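Local structure of probable leucine/isoleucine/valine-binding protein (Rhodopirellula baltica, 4KV7) at residues Y134-A139 against D353-S358; A143-A148 against L373-L378; A247-G252 against T270-H275. The protein probably binds branched-chain amino acids or related small ligands, as a member of the leucine-binding family of periplasmic binding proteins. The protein carries 1 engineered substitution. All coordinates share one frame; numbering follows the deposited sequence.

Contact 1 (Y134-A139 against D353-S358); sequences YRASYA and DHQASS. With FMT (formic acid), chain B.
The Tyr134 and Ser357 backbones run side by side in the same direction, with Ser357 N donating a hydrogen bond of 3.0 Å to Tyr134 O. That bond is bent at the hydrogen (131°). Ser357 CB packs 3.8 Å from CE1 of the Tyr134 ring. The Ser357 hydroxyl also meets Lys359 N. One water donates to both Ser357 OG and Tyr134 OH; a second accepts from Ser357 OG and from Ala136 N, 3.1 Å from that nitrogen. Tyr134 OH has a further partner in the carbonyl of Val272. Gln355 CG stands anti to its backbone N (chi1 -175°), and the extended chain passes alongside Arg135 O, with CG 3.3 Å from that oxygen. Its amide NE2 turns back to Ser357 O at 2.8 Å, tilted from the carbonyl plane. Glu140 accepts from NE2 and Arg123 donates to OE1, which restrains the amide's rotation. Ala136 CB rests on the Ser358 backbone, 3.6 Å from Ser358 C. Beyond, Ser137 caps helix 138-151, and Tyr138 OH donates to O1 of a formic acid molecule, probably from the crystallisation liquor, at 2.6 Å. Both segments probably are crossings between the lobes, consistent with the hinge of type I periplasmic binding proteins.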
ATOM      1  N   TYR A 134      -3.495  -8.429  -2.255  1.00  9.28           N
ATOM      2  CA  TYR A 134      -2.454  -9.013  -1.416  1.00  9.63           C
ATOM      3  C   TYR A 134      -2.550  -8.509   0.034  1.00  8.79           C
ATOM      4  O   TYR A 134      -2.600  -9.297   0.975  1.00  9.80           O
ATOM      5  CB  TYR A 134      -1.029  -8.743  -1.982  1.00  9.95           C
ATOM      6  CG  TYR A 134      -0.012  -8.800  -0.865  1.00  9.69           C
ATOM      7  CD1 TYR A 134       0.298 -10.007  -0.256  1.00  9.89           C
ATOM      8  CD2 TYR A 134       0.572  -7.645  -0.363  1.00  9.89           C
ATOM      9  CE1 TYR A 134       1.166 -10.070   0.826  1.00 10.78           C
ATOM     10  CE2 TYR A 134       1.442  -7.693   0.716  1.00  9.80           C
ATOM     11  CZ  TYR A 134       1.734  -8.909   1.308  1.00  9.82           C
ATOM     12  OH  TYR A 134       2.586  -8.991   2.395  1.00 10.12           O
ATOM     13  N   ARG A 135      -2.545  -7.193   0.201  1.00  8.39           N
ATOM     14  CA  ARG A 135      -2.221  -6.576   1.488  1.00  9.16           C
ATOM     15  C   ARG A 135      -3.362  -6.525   2.485  1.00  7.81           C
ATOM     16  O   ARG A 135      -4.537  -6.470   2.129  1.00  8.72           O
ATOM     17  CB  ARG A 135      -1.686  -5.156   1.281  1.00  8.82           C
ATOM     18  CG  ARG A 135      -2.635  -4.241   0.506  1.00  8.72           C
ATOM     19  CD  ARG A 135      -2.625  -2.795   0.999  1.00  8.76           C
ATOM     20  NE  ARG A 135      -1.348  -2.139   0.731  1.00  7.87           N
ATOM     21  CZ  ARG A 135      -0.971  -0.981   1.250  1.00  7.96           C
ATOM     22  NH1 ARG A 135       0.227  -0.495   0.963  1.00  8.89           N
ATOM     23  NH2 ARG A 135      -1.778  -0.311   2.062  1.00  9.17           N
ATOM     24  N   ALA A 136      -2.979  -6.497   3.758  1.00  8.47           N
ATOM     25  CA  ALA A 136      -3.887  -6.193   4.850  1.00  8.98           C
ATOM     26  C   ALA A 136      -4.537  -4.834   4.623  1.00  8.30           C
ATOM     27  O   ALA A 136      -4.043  -4.003   3.849  1.00  9.04           O
ATOM     28  CB  ALA A 136      -3.119  -6.197   6.167  1.00  9.41           C
ATOM     29  N   SER A 137      -5.641  -4.607   5.317  1.00  8.51           N
ATOM     30  CA  SER A 137      -6.467  -3.423   5.134  1.00  9.32           C
ATOM     31  C   SER A 137      -6.141  -2.296   6.109  1.00  8.25           C
ATOM     32  O   SER A 137      -5.457  -2.503   7.117  1.00  9.12           O
ATOM     33  CB  SER A 137      -7.927  -3.809   5.326  1.00  9.11           C
ATOM     34  OG  SER A 137      -8.158  -4.046   6.705  1.00  8.75           O
ATOM     35  N   TYR A 138      -6.670  -1.106   5.828  1.00  8.59           N
ATOM     36  CA  TYR A 138      -6.533   0.006   6.772  1.00  9.05           C
ATOM     37  C   TYR A 138      -7.264  -0.300   8.081  1.00  9.01           C
ATOM     38  O   TYR A 138      -6.809   0.117   9.155  1.00  9.03           O
ATOM     39  CB  TYR A 138      -7.011   1.352   6.196  1.00  9.26           C
ATOM     40  CG  TYR A 138      -6.226   1.826   4.989  1.00  8.12           C
ATOM     41  CD1 TYR A 138      -4.836   1.717   4.938  1.00  8.28           C
ATOM     42  CD2 TYR A 138      -6.878   2.374   3.902  1.00  8.51           C
ATOM     43  CE1 TYR A 138      -4.122   2.152   3.831  1.00  7.69           C
ATOM     44  CE2 TYR A 138      -6.177   2.816   2.797  1.00  8.01           C
ATOM     45  CZ  TYR A 138      -4.797   2.692   2.767  1.00  7.83           C
ATOM     46  OH  TYR A 138      -4.060   3.073   1.675  1.00  8.56           O
ATOM     47  N   ALA A 139      -8.395  -1.002   8.004  1.00  8.46           N
ATOM     48  CA  ALA A 139      -9.089  -1.419   9.218  1.00  9.16           C
ATOM     49  C   ALA A 139      -8.158  -2.268  10.087  1.00  8.85           C
ATOM     50  O   ALA A 139      -8.110  -2.099  11.311  1.00  9.65           O
ATOM     51  CB  ALA A 139     -10.349  -2.190   8.875  1.00 10.38           C
ATOM     52  N   ASP A 353     -12.338 -15.504  -1.121  1.00 15.21           N
ATOM     53  CA  ASP A 353     -11.302 -14.951  -0.269  1.00 14.14           C
ATOM     54  C   ASP A 353     -10.361 -14.143  -1.145  1.00 13.44           C
ATOM     55  O   ASP A 353      -9.453 -14.691  -1.786  1.00 14.23           O
ATOM     56  CB  ASP A 353     -10.548 -16.072   0.452  1.00 18.32           C
ATOM     57  CG  ASP A 353      -9.471 -15.549   1.383  1.00 18.50           C
ATOM     58  OD1 ASP A 353      -9.309 -14.316   1.498  1.00 21.45           O
ATOM     59  OD2 ASP A 353      -8.775 -16.377   2.003  1.00 25.16           O
ATOM     60  N   HIS A 354     -10.584 -12.835  -1.167  1.00 12.84           N
ATOM     61  CA  HIS A 354      -9.850 -11.971  -2.080  1.00 12.42           C
ATOM     62  C   HIS A 354      -8.823 -11.068  -1.408  1.00 11.92           C
ATOM     63  O   HIS A 354      -8.411 -10.059  -1.983  1.00 12.54           O
ATOM     64  CB  HIS A 354     -10.816 -11.154  -2.935  1.00 13.90           C
ATOM     65  CG  HIS A 354     -11.414 -11.929  -4.065  1.00 15.60           C
ATOM     66  ND1 HIS A 354     -12.287 -11.364  -4.968  1.00 17.30           N
ATOM     67  CD2 HIS A 354     -11.250 -13.216  -4.451  1.00 18.04           C
ATOM     68  CE1 HIS A 354     -12.649 -12.275  -5.854  1.00 19.59           C
ATOM     69  NE2 HIS A 354     -12.030 -13.406  -5.566  1.00 20.37           N
ATOM     70  N   GLN A 355      -8.385 -11.432  -0.213  1.00 10.96           N
ATOM     71  CA  GLN A 355      -7.290 -10.722   0.436  1.00 10.46           C
ATOM     72  C   GLN A 355      -6.299 -11.746   0.963  1.00 10.11           C
ATOM     73  O   GLN A 355      -6.628 -12.555   1.834  1.00 12.50           O
ATOM     74  CB  GLN A 355      -7.786  -9.805   1.553  1.00 10.64           C
ATOM     75  CG  GLN A 355      -6.670  -8.964   2.162  1.00 11.38           C
ATOM     76  CD  GLN A 355      -7.159  -8.123   3.310  1.00 10.39           C
ATOM     77  OE1 GLN A 355      -8.020  -7.251   3.129  1.00 11.16           O
ATOM     78  NE2 GLN A 355      -6.641  -8.383   4.498  1.00 10.56           N
ATOM     79  N   ALA A 356      -5.089 -11.727   0.424  1.00 10.82           N
ATOM     80  CA  ALA A 356      -4.144 -12.805   0.673  1.00 11.23           C
ATOM     81  C   ALA A 356      -3.595 -12.808   2.093  1.00 10.14           C
ATOM     82  O   ALA A 356      -3.357 -13.872   2.663  1.00 11.56           O
ATOM     83  CB  ALA A 356      -3.013 -12.750  -0.333  1.00 10.97           C
ATOM     84  N   SER A 357      -3.379 -11.613   2.641  1.00 10.96           N
ATOM     85  CA  SER A 357      -2.707 -11.420   3.923  1.00 11.79           C
ATOM     86  C   SER A 357      -3.504 -10.478   4.818  1.00 10.25           C
ATOM     87  O   SER A 357      -4.037  -9.486   4.326  1.00 11.11           O
ATOM     88  CB  SER A 357      -1.320 -10.814   3.659  1.00 11.48           C
ATOM     89  OG  SER A 357      -0.699 -10.381   4.857  1.00 12.64           O
ATOM     90  N   SER A 358      -3.559 -10.761   6.118  1.00 10.93           N
ATOM     91  CA  SER A 358      -4.064  -9.800   7.114  1.00 11.63           C
ATOM     92  C   SER A 358      -2.947  -9.326   8.035  1.00 11.27           C
ATOM     93  O   SER A 358      -3.199  -8.640   9.021  1.00 11.86           O
ATOM     94  CB  SER A 358      -5.201 -10.393   7.955  1.00 12.90           C
ATOM     95  OG  SER A 358      -6.415 -10.464   7.224  1.00 15.01           O
TER
HETATM   96  C   FMT B 501      -4.822   5.752  -0.354  1.00  7.70           C
HETATM   97  O1  FMT B 501      -5.256   4.624  -0.082  1.00  8.08           O
HETATM   98  O2  FMT B 501      -5.281   6.506  -1.222  1.00  8.33           O
HETATM   99  O   HOH W   1       1.899 -11.299   4.215  1.00 19.27           O
HETATM  100  O   HOH W   2      -0.277  -7.674   4.776  1.00  9.96           O

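Contact 2 (A143-A148 against L373-L378)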
ATOM      1  N   ALA A 143      -6.653  -1.051  13.683  1.00  9.52           N
ATOM      2  CA  ALA A 143      -6.999  -1.874  14.839  1.00 10.05           C
ATOM      3  C   ALA A 143      -5.733  -2.218  15.613  1.00  9.30           C
ATOM      4  O   ALA A 143      -5.716  -2.159  16.846  1.00 10.50           O
ATOM      5  CB  ALA A 143      -7.726  -3.143  14.397  1.00 11.16           C
ATOM      6  N   ALA A 144      -4.681  -2.603  14.902  1.00 10.28           N
ATOM      7  CA  ALA A 144      -3.426  -2.948  15.565  1.00 10.19           C
ATOM      8  C   ALA A 144      -2.869  -1.756  16.347  1.00  9.80           C
ATOM      9  O   ALA A 144      -2.447  -1.902  17.493  1.00 11.00           O
ATOM     10  CB  ALA A 144      -2.416  -3.453  14.559  1.00 11.43           C
HETATM   11  N   MSE A 145      -2.894  -0.576  15.731  1.00  9.14           N
HETATM   12  CA  MSE A 145      -2.423   0.636  16.381  1.00 10.17           C
HETATM   13  C   MSE A 145      -3.227   0.955  17.631  1.00 10.08           C
HETATM   14  O   MSE A 145      -2.664   1.207  18.702  1.00 10.24           O
HETATM   15  CB  MSE A 145      -2.535   1.826  15.427  1.00  8.68           C
HETATM   16  CG  MSE A 145      -1.617   1.805  14.242  1.00  9.94           C
HETATM   17 SE   MSE A 145      -2.085   3.330  13.188  0.62 10.87          SE
HETATM   18  CE  MSE A 145      -0.596   3.364  11.921  1.00 10.36           C
ATOM     19  N   VAL A 146      -4.551   0.987  17.486  1.00 10.09           N
ATOM     20  CA  VAL A 146      -5.408   1.394  18.588  1.00 10.46           C
ATOM     21  C   VAL A 146      -5.289   0.415  19.748  1.00 11.09           C
ATOM     22  O   VAL A 146      -5.152   0.836  20.904  1.00 12.24           O
ATOM     23  CB  VAL A 146      -6.869   1.579  18.134  1.00  9.81           C
ATOM     24  CG1 VAL A 146      -7.818   1.661  19.337  1.00 12.17           C
ATOM     25  CG2 VAL A 146      -6.990   2.805  17.235  1.00 11.32           C
ATOM     26  N   ASP A 147      -5.333  -0.884  19.464  1.00 10.40           N
ATOM     27  CA  ASP A 147      -5.217  -1.859  20.541  1.00 11.93           C
ATOM     28  C   ASP A 147      -3.892  -1.699  21.277  1.00 11.64           C
ATOM     29  O   ASP A 147      -3.842  -1.785  22.502  1.00 12.31           O
ATOM     30  CB  ASP A 147      -5.340  -3.292  20.009  1.00 12.65           C
ATOM     31  CG  ASP A 147      -6.754  -3.655  19.579  1.00 13.58           C
ATOM     32  OD1 ASP A 147      -7.709  -2.963  19.977  1.00 15.67           O
ATOM     33  OD2 ASP A 147      -6.901  -4.649  18.830  1.00 15.61           O
ATOM     34  N   ALA A 148      -2.819  -1.454  20.530  1.00 11.14           N
ATOM     35  CA  ALA A 148      -1.507  -1.316  21.153  1.00 11.43           C
ATOM     36  C   ALA A 148      -1.395  -0.044  21.988  1.00 12.10           C
ATOM     37  O   ALA A 148      -0.780  -0.052  23.048  1.00 13.41           O
ATOM     38  CB  ALA A 148      -0.424  -1.359  20.112  1.00 13.39           C
ATOM     39  N   LEU A 373       9.089  -3.552  15.127  1.00 16.27           N
ATOM     40  CA  LEU A 373       8.672  -3.188  16.474  1.00 17.89           C
ATOM     41  C   LEU A 373       7.668  -4.204  16.996  1.00 17.99           C
ATOM     42  O   LEU A 373       6.704  -4.534  16.310  1.00 18.63           O
ATOM     43  CB  LEU A 373       8.032  -1.798  16.468  1.00 16.73           C
ATOM     44  CG  LEU A 373       7.381  -1.305  17.762  1.00 17.87           C
ATOM     45  CD1 LEU A 373       8.416  -1.050  18.851  1.00 22.93           C
ATOM     46  CD2 LEU A 373       6.555  -0.057  17.503  1.00 21.86           C
ATOM     47  N   ALA A 374       7.903  -4.711  18.200  1.00 19.12           N
ATOM     48  CA  ALA A 374       6.889  -5.497  18.891  1.00 20.48           C
ATOM     49  C   ALA A 374       5.968  -4.509  19.595  1.00 19.07           C
ATOM     50  O   ALA A 374       6.443  -3.575  20.241  1.00 20.05           O
ATOM     51  CB  ALA A 374       7.533  -6.446  19.889  1.00 22.70           C
ATOM     52  N   TRP A 375       4.656  -4.695  19.460  1.00 17.72           N
ATOM     53  CA  TRP A 375       3.704  -3.738  20.027  1.00 18.30           C
ATOM     54  C   TRP A 375       3.851  -3.542  21.541  1.00 19.63           C
ATOM     55  O   TRP A 375       3.514  -2.481  22.069  1.00 20.79           O
ATOM     56  CB  TRP A 375       2.266  -4.138  19.716  1.00 17.39           C
ATOM     57  CG  TRP A 375       1.788  -3.880  18.306  1.00 15.95           C
ATOM     58  CD1 TRP A 375       1.295  -4.808  17.437  1.00 16.85           C
ATOM     59  CD2 TRP A 375       1.711  -2.616  17.627  1.00 13.90           C
ATOM     60  NE1 TRP A 375       0.924  -4.207  16.259  1.00 14.85           N
ATOM     61  CE2 TRP A 375       1.170  -2.863  16.349  1.00 14.09           C
ATOM     62  CE3 TRP A 375       2.057  -1.304  17.971  1.00 13.30           C
ATOM     63  CZ2 TRP A 375       0.953  -1.847  15.421  1.00 13.41           C
ATOM     64  CZ3 TRP A 375       1.842  -0.297  17.049  1.00 13.02           C
ATOM     65  CH2 TRP A 375       1.297  -0.575  15.787  1.00 12.95           C
ATOM     66  N   GLU A 376       4.352  -4.551  22.242  1.00 20.20           N
ATOM     67  CA  GLU A 376       4.521  -4.423  23.686  1.00 23.44           C
ATOM     68  C   GLU A 376       5.664  -3.468  24.037  1.00 23.82           C
ATOM     69  O   GLU A 376       5.854  -3.116  25.197  1.00 26.82           O
ATOM     70  CB  GLU A 376       4.728  -5.792  24.334  1.00 29.01           C
ATOM     71  CG  GLU A 376       6.001  -6.488  23.920  1.00 32.84           C
ATOM     72  CD  GLU A 376       5.952  -7.979  24.194  1.00 38.86           C
ATOM     73  N   GLU A 377       6.421  -3.046  23.029  1.00 23.33           N
ATOM     74  CA  GLU A 377       7.487  -2.081  23.246  1.00 23.69           C
ATOM     75  C   GLU A 377       7.085  -0.681  22.805  1.00 22.78           C
ATOM     76  O   GLU A 377       7.886   0.247  22.876  1.00 22.81           O
ATOM     77  CB  GLU A 377       8.769  -2.512  22.531  1.00 27.01           C
ATOM     78  CG  GLU A 377       9.284  -3.892  22.938  1.00 33.36           C
ATOM     79  CD  GLU A 377       9.619  -4.001  24.415  1.00 38.28           C
ATOM     80  OE1 GLU A 377       9.710  -5.142  24.915  1.00 42.83           O
ATOM     81  OE2 GLU A 377       9.801  -2.957  25.079  1.00 41.59           O
ATOM     82  N   LEU A 378       5.844  -0.531  22.352  1.00 20.35           N
ATOM     83  CA  LEU A 378       5.336   0.780  21.966  1.00 19.71           C
ATOM     84  C   LEU A 378       5.444   1.746  23.138  1.00 22.42           C
ATOM     85  O   LEU A 378       5.080   1.405  24.263  1.00 22.05           O
ATOM     86  CB  LEU A 378       3.885   0.678  21.485  1.00 18.91           C
ATOM     87  CG  LEU A 378       3.215   1.974  21.025  1.00 17.32           C
ATOM     88  CD1 LEU A 378       3.857   2.536  19.764  1.00 18.66           C
ATOM     89  CD2 LEU A 378       1.717   1.749  20.814  1.00 19.44           C
TER
HETATM   90  O   HOH W   3       1.072  -2.234  23.362  1.00 19.37           O
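The indole of Trp375 takes the helix residues Ala144 and Ala148 on one of its faces. Ala144 O lies over that face, 3.9 Å above the plane and displaced toward the rim. Ala148 CB comes in obliquely on the same side and packs closely, 3.3 Å from Trp375 CE3. Ala144 CB meets the pyrrole nitrogen side of the ring, 3.8 Å from Trp375 NE1. At the far end of the benzo ring, Trp375 CH2 is 4.0 Å from Met145 CA. The Met145 side chain, a selenomethionine here, crosses the indole at a slant. It runs on in an extended form toward Ile221 and Thr270. Thr270 also touches Trp375. Trp375 CB already points at the helix, and with CG anti to the carbonyl carbon (chi1 -76°) the indole is laid against it.

The contact lies within one lobe of the periplasmic binding protein fold. Helix 138-151 packs against the mixed sheet of that lobe. The chain leaves an edge strand, 370-372, makes a 3-10 turn at 375-377 and lays Trp375 and Leu378 against the helix. Replacing Trp375 by an alanine would probably open a gap beside Ala144 and Ala148 and leave the C-terminal segment less firmly fixed to the helix.

Leu378 adds a smaller apolar touch, with CD2 3.8 Å from Ala148 CB. No direct hydrogen bond joins the two segments. One water instead bridges the backbones, donating to Ala148 O at 2.9 Å and to Trp375 O at 2.8 Å. Nearby, Glu376 O is bonded to Lys152 NZ.

Contact 3 (A247-G252 against T270-H275)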
ATOM      1  N   ALA A 247       2.074   6.284  11.456  1.00  9.73           N
ATOM      2  CA  ALA A 247       1.778   6.386  10.031  1.00  9.71           C
ATOM      3  C   ALA A 247       1.262   5.055   9.513  1.00  8.83           C
ATOM      4  O   ALA A 247       1.859   4.003   9.778  1.00  9.52           O
ATOM      5  CB  ALA A 247       3.034   6.774   9.280  1.00 10.43           C
ATOM      6  N   VAL A 248       0.179   5.083   8.750  1.00  8.02           N
ATOM      7  CA  VAL A 248      -0.244   3.863   8.065  1.00  8.16           C
ATOM      8  C   VAL A 248       0.702   3.566   6.908  1.00  7.78           C
ATOM      9  O   VAL A 248       1.516   4.415   6.494  1.00  8.38           O
ATOM     10  CB  VAL A 248      -1.713   3.903   7.580  1.00  8.83           C
ATOM     11  CG1 VAL A 248      -2.665   4.095   8.764  1.00 10.36           C
ATOM     12  CG2 VAL A 248      -1.925   4.966   6.521  1.00  9.55           C
ATOM     13  N   SER A 249       0.567   2.369   6.356  1.00  8.67           N
ATOM     14  CA  SER A 249       1.438   1.881   5.296  1.00  8.26           C
ATOM     15  C   SER A 249       1.576   2.838   4.115  1.00  8.33           C
ATOM     16  O   SER A 249       2.679   3.051   3.590  1.00  9.04           O
ATOM     17  CB  SER A 249       0.892   0.542   4.804  1.00  8.68           C
ATOM     18  OG  SER A 249      -0.437   0.712   4.357  1.00  8.89           O
ATOM     19  N   PHE A 250       0.451   3.387   3.685  1.00  7.91           N
ATOM     20  CA  PHE A 250       0.358   4.181   2.472  1.00  7.93           C
ATOM     21  C   PHE A 250       1.142   5.486   2.567  1.00  8.28           C
ATOM     22  O   PHE A 250       1.489   6.054   1.539  1.00  8.91           O
ATOM     23  CB  PHE A 250      -1.124   4.482   2.188  1.00  8.16           C
ATOM     24  CG  PHE A 250      -1.393   5.097   0.837  1.00  8.04           C
ATOM     25  CD1 PHE A 250      -1.364   6.475   0.652  1.00  8.28           C
ATOM     26  CD2 PHE A 250      -1.711   4.289  -0.249  1.00  8.19           C
ATOM     27  CE1 PHE A 250      -1.621   7.030  -0.582  1.00  8.55           C
ATOM     28  CE2 PHE A 250      -1.952   4.841  -1.490  1.00  8.19           C
ATOM     29  CZ  PHE A 250      -1.907   6.222  -1.660  1.00  9.23           C
ATOM     30  N   VAL A 251       1.414   5.976   3.778  1.00  8.38           N
ATOM     31  CA  VAL A 251       2.172   7.217   3.928  1.00  8.22           C
ATOM     32  C   VAL A 251       3.492   7.147   3.175  1.00  8.18           C
ATOM     33  O   VAL A 251       3.901   8.119   2.545  1.00  9.38           O
ATOM     34  CB  VAL A 251       2.422   7.534   5.421  1.00  9.12           C
ATOM     35  CG1 VAL A 251       3.352   8.732   5.585  1.00 10.57           C
ATOM     36  CG2 VAL A 251       1.104   7.781   6.133  1.00  9.66           C
ATOM     37  N   GLY A 252       4.151   5.995   3.240  1.00  8.91           N
ATOM     38  CA  GLY A 252       5.471   5.817   2.657  1.00  9.92           C
ATOM     39  C   GLY A 252       6.538   6.129   3.683  1.00  9.47           C
ATOM     40  O   GLY A 252       7.062   7.247   3.731  1.00 10.48           O
ATOM     41  N   THR A 270       2.953   1.368  10.460  1.00  8.93           N
ATOM     42  CA  THR A 270       2.527   0.008  10.194  1.00  9.73           C
ATOM     43  C   THR A 270       2.738  -0.335   8.725  1.00  9.12           C
ATOM     44  O   THR A 270       2.363   0.439   7.840  1.00 10.01           O
ATOM     45  CB  THR A 270       1.062  -0.228  10.589  1.00  8.53           C
ATOM     46  OG1 THR A 270       0.246   0.837  10.095  1.00  9.59           O
ATOM     47  CG2 THR A 270       0.916  -0.278  12.095  1.00 11.01           C
ATOM     48  N   GLN A 271       3.321  -1.502   8.474  1.00  8.74           N
ATOM     49  CA  GLN A 271       3.553  -1.986   7.122  1.00  8.58           C
ATOM     50  C   GLN A 271       2.725  -3.222   6.819  1.00  8.44           C
ATOM     51  O   GLN A 271       2.327  -3.963   7.725  1.00  9.29           O
ATOM     52  CB  GLN A 271       5.037  -2.297   6.916  1.00  8.91           C
ATOM     53  CG  GLN A 271       5.981  -1.160   7.304  1.00  9.84           C
ATOM     54  CD  GLN A 271       5.626   0.149   6.636  1.00  8.52           C
ATOM     55  OE1 GLN A 271       5.420   0.204   5.428  1.00  9.18           O
ATOM     56  NE2 GLN A 271       5.551   1.214   7.417  1.00  9.28           N
ATOM     57  N   VAL A 272       2.496  -3.454   5.530  1.00  8.22           N
ATOM     58  CA  VAL A 272       1.770  -4.621   5.065  1.00  8.50           C
ATOM     59  C   VAL A 272       2.711  -5.672   4.477  1.00  8.54           C
ATOM     60  O   VAL A 272       2.260  -6.655   3.879  1.00  9.10           O
ATOM     61  CB  VAL A 272       0.675  -4.241   4.052  1.00  8.79           C
ATOM     62  CG1 VAL A 272      -0.365  -3.343   4.714  1.00 10.18           C
ATOM     63  CG2 VAL A 272       1.285  -3.569   2.822  1.00  9.61           C
ATOM     64  N   VAL A 273       4.003  -5.455   4.677  1.00  8.32           N
ATOM     65  CA  VAL A 273       5.069  -6.361   4.258  1.00  9.35           C
ATOM     66  C   VAL A 273       6.070  -6.440   5.408  1.00  9.36           C
ATOM     67  O   VAL A 273       6.133  -5.525   6.234  1.00  9.51           O
ATOM     68  CB  VAL A 273       5.799  -5.846   2.985  1.00  9.11           C
ATOM     69  CG1 VAL A 273       4.847  -5.833   1.791  1.00 10.22           C
ATOM     70  CG2 VAL A 273       6.397  -4.460   3.220  1.00  9.89           C
ATOM     71  N   PRO A 274       6.857  -7.519   5.479  1.00 10.35           N
ATOM     72  CA  PRO A 274       7.933  -7.589   6.473  1.00 10.39           C
ATOM     73  C   PRO A 274       9.024  -6.578   6.128  1.00 10.67           C
ATOM     74  O   PRO A 274       8.969  -5.893   5.105  1.00 10.98           O
ATOM     75  CB  PRO A 274       8.435  -9.027   6.339  1.00 12.85           C
ATOM     76  CG  PRO A 274       8.117  -9.394   4.937  1.00 12.63           C
ATOM     77  CD  PRO A 274       6.811  -8.724   4.634  1.00  9.97           C
ATOM     78  N   HIS A 275      10.013  -6.448   7.001  1.00 12.33           N
ATOM     79  CA  HIS A 275      11.032  -5.443   6.775  1.00 11.58           C
ATOM     80  C   HIS A 275      11.924  -5.873   5.620  1.00 11.00           C
ATOM     81  O   HIS A 275      12.254  -7.049   5.488  1.00 11.91           O
ATOM     82  CB  HIS A 275      11.869  -5.216   8.027  1.00 13.69           C
ATOM     83  CG  HIS A 275      12.566  -3.900   8.019  1.00 11.85           C
ATOM     84  ND1 HIS A 275      13.617  -3.623   7.170  1.00 12.96           N
ATOM     85  CD2 HIS A 275      12.321  -2.759   8.701  1.00 14.08           C
ATOM     86  CE1 HIS A 275      14.006  -2.372   7.352  1.00 14.11           C
ATOM     87  NE2 HIS A 275      13.238  -1.828   8.280  1.00 13.85           N
TER
HETATM   88  O   HOH W   4       4.272   3.611   6.160  1.00 11.81           O
HETATM   89  O   HOH W   5       5.970   2.386   3.833  1.00 10.93           O
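Thr270 N donates a hydrogen bond of 2.9 Å to Ala247 O, the one direct bond between the two segments. The donor lies nearly in line with the carbonyl (C=O...N angle 173°). Two residues after Ala247, Ser249 N comes within 3.0 Å of Thr270 O, but the angle is too poor for a bond. Ser249 CB sits 3.4 Å from the same oxygen. Val272 CG1 lies alongside, 4.1 Å from Ser249 OG.

Two waters extend the link. One lies between Val248 O and Gln271 NE2, and accepts from NE2 at 3.0 Å. The other is 2.8 Å from Gln271 OE1 and sits, more weakly held, near Ser249 O. Gln271 starts off away from segment 247-252, but its torsions (chi1 -52°, chi2 -53°) fold the amide back to these waters.

Strands 244-247 and 268-271 are parallel neighbours in the sheet. Helix 253-260 joins them, forming a beta-alpha-beta crossover. The turn after the first strand is closed by a bond from Val251 N to Val248 O of 3.1 Å. Gly252 then takes the N-cap position at phi/psi angles where a CB would press on the carbonyl oxygen of Val251.

In the second shell, Glu141 of helix 138-151 bonds both hydroxyls, with OE2 on Ser249 OG and OE1 on Thr270 OG1, and so ties the two segments to one carboxylate. Arg135, salt-bridged to Glu305, also reaches Ser249 OG with NH2 in a weak bond. Phe250 points away from segment 270-275 and meets the rings of Tyr68, Phe116 and Tyr168. Val273 packs on Leu304 and Ile308 of helix 301-319.

Overall arrangement
All three contacts are largely buried, but contact 3 lies deepest, its centre about 7 Å from the centre of the chain, and contact 2 farthest out, its centre at about 19 Å. Contacts 1 and 2 share helix 138-151: contact 1 takes its start, contact 2 its middle. Contact 1 is mostly polar and probably joins two crossings between lobes. Contact 2 is apolar, one tryptophan against small helix residues. Contact 3 rests on a strand bond and waters. Contacts 1 and 3 meet where Tyr134 OH reaches Val272 O, where a third crossing probably begins. Met145 of contact 2 packs its methyl against Thr270 and Ala247 of contact 3, so contacts 2 and 3 meet through Met145.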